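Local coordinates for DUF4785 domain-containing protein (Legionella pneumophila subsp. pneumophila, PDB 4KH9) that is of unknown function but binds calcium, and belongs to the three-domain DUF4785 family, at residues K158-S170 against K180-Y192. Sequence-based numbering, arbitrary orientation.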
# COMPACT_ATOMS: atom_id res chain seq x y z
N LYS A 158 9.22 -18.64 -7.93
CA LYS A 158 9.07 -19.27 -6.64
C LYS A 158 10.40 -19.79 -6.06
O LYS A 158 10.62 -19.66 -4.84
CB LYS A 158 8.07 -20.46 -6.77
CG LYS A 158 7.58 -21.02 -5.44
CD LYS A 158 6.49 -22.07 -5.58
CE LYS A 158 6.02 -22.49 -4.22
NZ LYS A 158 4.79 -23.32 -4.27
N PHE A 159 11.27 -20.38 -6.89
CA PHE A 159 12.46 -20.99 -6.31
C PHE A 159 13.74 -20.19 -6.61
O PHE A 159 14.84 -20.67 -6.34
CB PHE A 159 12.56 -22.46 -6.76
CG PHE A 159 11.39 -23.26 -6.24
CD1 PHE A 159 11.32 -23.62 -4.89
CD2 PHE A 159 10.37 -23.67 -7.09
CE1 PHE A 159 10.25 -24.36 -4.41
CE2 PHE A 159 9.30 -24.42 -6.60
CZ PHE A 159 9.24 -24.76 -5.27
N SER A 160 13.58 -18.94 -7.08
CA SER A 160 14.69 -18.01 -7.29
C SER A 160 15.12 -17.37 -5.98
O SER A 160 14.28 -17.12 -5.11
CB SER A 160 14.28 -16.92 -8.27
OG SER A 160 15.37 -16.02 -8.43
N ILE A 161 16.43 -17.11 -5.83
CA ILE A 161 16.95 -16.44 -4.63
C ILE A 161 17.10 -14.92 -4.96
O ILE A 161 17.56 -14.16 -4.12
CB ILE A 161 18.26 -17.09 -4.09
CG1 ILE A 161 19.40 -16.99 -5.13
CG2 ILE A 161 17.99 -18.57 -3.68
CD1 ILE A 161 20.87 -17.23 -4.59
N THR A 162 16.69 -14.50 -6.17
CA THR A 162 16.75 -13.10 -6.61
C THR A 162 15.43 -12.42 -6.28
O THR A 162 14.36 -12.88 -6.72
CB THR A 162 17.10 -12.95 -8.10
OG1 THR A 162 18.39 -13.47 -8.34
CG2 THR A 162 17.09 -11.47 -8.56
N TYR A 163 15.49 -11.35 -5.47
CA TYR A 163 14.29 -10.63 -5.10
C TYR A 163 14.48 -9.13 -5.21
O TYR A 163 15.61 -8.63 -5.21
CB TYR A 163 13.83 -11.00 -3.68
CG TYR A 163 14.86 -10.71 -2.61
CD1 TYR A 163 14.92 -9.46 -1.99
CD2 TYR A 163 15.75 -11.70 -2.18
CE1 TYR A 163 15.83 -9.21 -0.96
CE2 TYR A 163 16.68 -11.44 -1.17
CZ TYR A 163 16.70 -10.20 -0.55
OH TYR A 163 17.59 -9.93 0.45
N LEU A 164 13.36 -8.43 -5.32
CA LEU A 164 13.31 -6.97 -5.34
C LEU A 164 12.81 -6.52 -4.01
O LEU A 164 11.77 -7.01 -3.57
CB LEU A 164 12.40 -6.47 -6.47
CG LEU A 164 12.30 -4.95 -6.62
CD1 LEU A 164 13.59 -4.36 -7.17
CD2 LEU A 164 11.13 -4.57 -7.49
N GLU A 165 13.52 -5.60 -3.35
CA GLU A 165 13.06 -5.06 -2.07
C GLU A 165 12.67 -3.57 -2.25
O GLU A 165 13.42 -2.82 -2.83
CB GLU A 165 14.13 -5.24 -0.98
CG GLU A 165 13.61 -4.81 0.38
CD GLU A 165 14.54 -5.13 1.53
OE1 GLU A 165 14.74 -6.34 1.81
OE2 GLU A 165 15.04 -4.19 2.19
N VAL A 166 11.46 -3.18 -1.79
CA VAL A 166 10.94 -1.82 -1.90
C VAL A 166 10.42 -1.37 -0.54
O VAL A 166 9.94 -2.21 0.25
CB VAL A 166 9.84 -1.66 -2.98
CG1 VAL A 166 10.35 -2.08 -4.35
CG2 VAL A 166 8.56 -2.42 -2.61
N GLU A 167 10.50 -0.08 -0.26
CA GLU A 167 9.94 0.52 0.97
C GLU A 167 9.86 2.04 0.84
O GLU A 167 10.59 2.61 0.05
CB GLU A 167 10.73 0.16 2.24
CG GLU A 167 12.18 0.58 2.24
CD GLU A 167 12.89 0.41 3.57
OE1 GLU A 167 12.45 1.03 4.57
OE2 GLU A 167 13.90 -0.32 3.61
N THR A 168 8.99 2.69 1.63
CA THR A 168 8.91 4.16 1.65
C THR A 168 9.41 4.62 3.05
O THR A 168 9.48 3.80 3.96
CB THR A 168 7.52 4.68 1.28
OG1 THR A 168 6.56 4.21 2.21
CG2 THR A 168 7.10 4.27 -0.13
N ASP A 169 9.83 5.88 3.18
CA ASP A 169 10.42 6.37 4.45
C ASP A 169 9.36 6.52 5.57
O ASP A 169 9.73 6.71 6.73
CB ASP A 169 11.15 7.71 4.24
CG ASP A 169 10.35 8.88 3.67
OD1 ASP A 169 9.37 8.63 2.94
OD2 ASP A 169 10.80 10.02 3.82
N SER A 170 8.07 6.42 5.22
CA SER A 170 6.96 6.53 6.16
C SER A 170 5.81 5.68 5.67
O SER A 170 5.76 5.30 4.49
CB SER A 170 6.54 7.99 6.34
OG SER A 170 5.40 8.12 7.17
N LYS A 180 9.96 9.45 -0.02
CA LYS A 180 11.22 8.87 -0.45
C LYS A 180 11.08 7.33 -0.46
O LYS A 180 10.62 6.74 0.52
CB LYS A 180 12.37 9.34 0.44
CG LYS A 180 13.74 8.91 -0.06
CD LYS A 180 14.79 9.29 1.00
CE LYS A 180 16.17 8.86 0.60
NZ LYS A 180 17.14 9.02 1.72
N ALA A 181 11.42 6.69 -1.58
CA ALA A 181 11.37 5.24 -1.71
C ALA A 181 12.77 4.67 -1.94
O ALA A 181 13.64 5.36 -2.48
CB ALA A 181 10.46 4.83 -2.85
N THR A 182 13.00 3.47 -1.46
CA THR A 182 14.25 2.74 -1.68
C THR A 182 13.87 1.49 -2.42
O THR A 182 12.93 0.81 -2.01
CB THR A 182 15.00 2.47 -0.38
OG1 THR A 182 15.00 3.68 0.39
CG2 THR A 182 16.43 1.97 -0.63
N ILE A 183 14.57 1.20 -3.53
CA ILE A 183 14.33 0.06 -4.43
C ILE A 183 15.66 -0.65 -4.60
O ILE A 183 16.62 -0.05 -5.09
CB ILE A 183 13.72 0.59 -5.78
CG1 ILE A 183 12.40 1.36 -5.54
CG2 ILE A 183 13.54 -0.55 -6.81
CD1 ILE A 183 12.12 2.56 -6.56
N SER A 184 15.73 -1.92 -4.19
CA SER A 184 16.98 -2.69 -4.25
C SER A 184 16.77 -4.07 -4.85
O SER A 184 15.78 -4.73 -4.56
CB SER A 184 17.57 -2.87 -2.85
OG SER A 184 17.28 -1.77 -2.01
N LEU A 185 17.71 -4.48 -5.68
CA LEU A 185 17.70 -5.80 -6.29
C LEU A 185 18.77 -6.65 -5.61
O LEU A 185 19.95 -6.28 -5.65
CB LEU A 185 17.91 -5.72 -7.81
CG LEU A 185 17.77 -7.07 -8.57
CD1 LEU A 185 16.34 -7.62 -8.46
CD2 LEU A 185 18.14 -6.92 -10.03
N HIS A 186 18.37 -7.79 -5.02
CA HIS A 186 19.29 -8.65 -4.28
C HIS A 186 19.34 -10.10 -4.76
O HIS A 186 18.36 -10.67 -5.25
CB HIS A 186 18.89 -8.69 -2.80
CG HIS A 186 18.88 -7.36 -2.10
ND1 HIS A 186 20.06 -6.72 -1.74
CD2 HIS A 186 17.83 -6.61 -1.68
CE1 HIS A 186 19.69 -5.61 -1.14
NE2 HIS A 186 18.36 -5.51 -1.05
N ASN A 187 20.51 -10.71 -4.51
CA ASN A 187 20.91 -12.11 -4.71
C ASN A 187 22.16 -12.26 -3.86
O ASN A 187 23.10 -11.49 -4.06
CB ASN A 187 21.12 -12.41 -6.21
CG ASN A 187 21.54 -13.82 -6.51
OD1 ASN A 187 22.65 -14.25 -6.18
ND2 ASN A 187 20.69 -14.56 -7.19
N ASP A 188 22.18 -13.17 -2.87
CA ASP A 188 23.35 -13.25 -1.96
C ASP A 188 24.63 -13.85 -2.63
O ASP A 188 25.69 -13.86 -2.00
CB ASP A 188 23.01 -14.00 -0.67
CG ASP A 188 22.64 -15.47 -0.77
OD1 ASP A 188 22.31 -15.93 -1.90
OD2 ASP A 188 22.64 -16.15 0.28
N ILE A 189 24.56 -14.24 -3.92
CA ILE A 189 25.71 -14.80 -4.63
C ILE A 189 26.20 -13.86 -5.75
O ILE A 189 27.40 -13.84 -6.04
CB ILE A 189 25.33 -16.18 -5.22
N THR A 190 25.27 -13.10 -6.37
CA THR A 190 25.53 -12.21 -7.51
C THR A 190 25.33 -10.72 -7.17
O THR A 190 24.37 -10.35 -6.48
CB THR A 190 24.59 -12.60 -8.68
OG1 THR A 190 24.65 -14.01 -8.93
CG2 THR A 190 24.88 -11.85 -9.95
N GLU A 191 26.19 -9.88 -7.73
CA GLU A 191 26.12 -8.42 -7.62
C GLU A 191 25.64 -7.90 -8.96
O GLU A 191 26.33 -8.09 -9.98
CB GLU A 191 27.48 -7.80 -7.20
CG GLU A 191 27.95 -8.15 -5.79
CD GLU A 191 27.16 -7.58 -4.63
OE1 GLU A 191 26.80 -6.38 -4.67
OE2 GLU A 191 26.95 -8.31 -3.64
N TYR A 192 24.43 -7.33 -8.99
CA TYR A 192 23.86 -6.83 -10.24
C TYR A 192 24.17 -5.36 -10.43
O TYR A 192 24.42 -4.65 -9.44
CB TYR A 192 22.32 -7.01 -10.29
CG TYR A 192 21.84 -8.44 -10.14
CD1 TYR A 192 22.08 -9.39 -11.13
CD2 TYR A 192 21.10 -8.84 -9.03
CE1 TYR A 192 21.61 -10.70 -11.02
CE2 TYR A 192 20.61 -10.14 -8.91
CZ TYR A 192 20.88 -11.07 -9.90
OH TYR A 192 20.42 -12.36 -9.80
O HOH W 1 14.96 -1.37 -0.89
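Strands 163-168 and 178-186 are antiparallel neighbours in a sheet of the central, E-set-like domain. Tyr-163 pairs with His-186, Glu-165 with Ser-184 and Glu-167 with Thr-182 as hydrogen-bonded pairs. The bond from Glu-165 N to Ser-184 O is 2.7 Å long and nearly straight.

On the face of these pairs, Tyr-163 and His-186 pack obliquely, with their rings at 42°. The CG of Tyr-163 sits between its backbone N and carbonyl carbon (chi1 59°). This turns one ring face to His-186 CB, which lies 3.8 Å from the ring centroid in a CH-pi contact. The His-186 ring meets Glu-165 CB at its edge, while the Glu-165 carboxylate forms a salt bridge with Arg-45 of the adjoining strand 44-46. A water sits 2.6 Å from Ser-184 OG and within hydrogen-bonding distance of Glu-165 O.

The other face is mostly apolar, with Leu-164, Val-166, Ala-181, Ile-183 and Leu-185. Leu-164 and Ile-183 lie side by side, with Leu-164 CD1 3.8 Å from Ile-183 CG2. Leu-164 and Val-166 also touch strand 238-248.

Polar side chains secure both ends. Thr-162 OG1 is 2.8 Å from Asn-187 ND2, which donates within its amide plane, and 2.7 Å from Tyr-192 OH. Asn-187 OD1 accepts from Ile-189 N and Thr-190 N on opposite faces of its plane, which fixes the amide. At the far end, Lys-180 N reaches Asp-169 OD1 at 3.1 Å from above the carboxylate plane. Tyr-173 OH also binds that oxygen.

Such an antiparallel pair, mostly apolar on the face turned to strand 238-248 and more polar on the other, is consistent with the immunoglobulin-like beta sandwich of E-set domains.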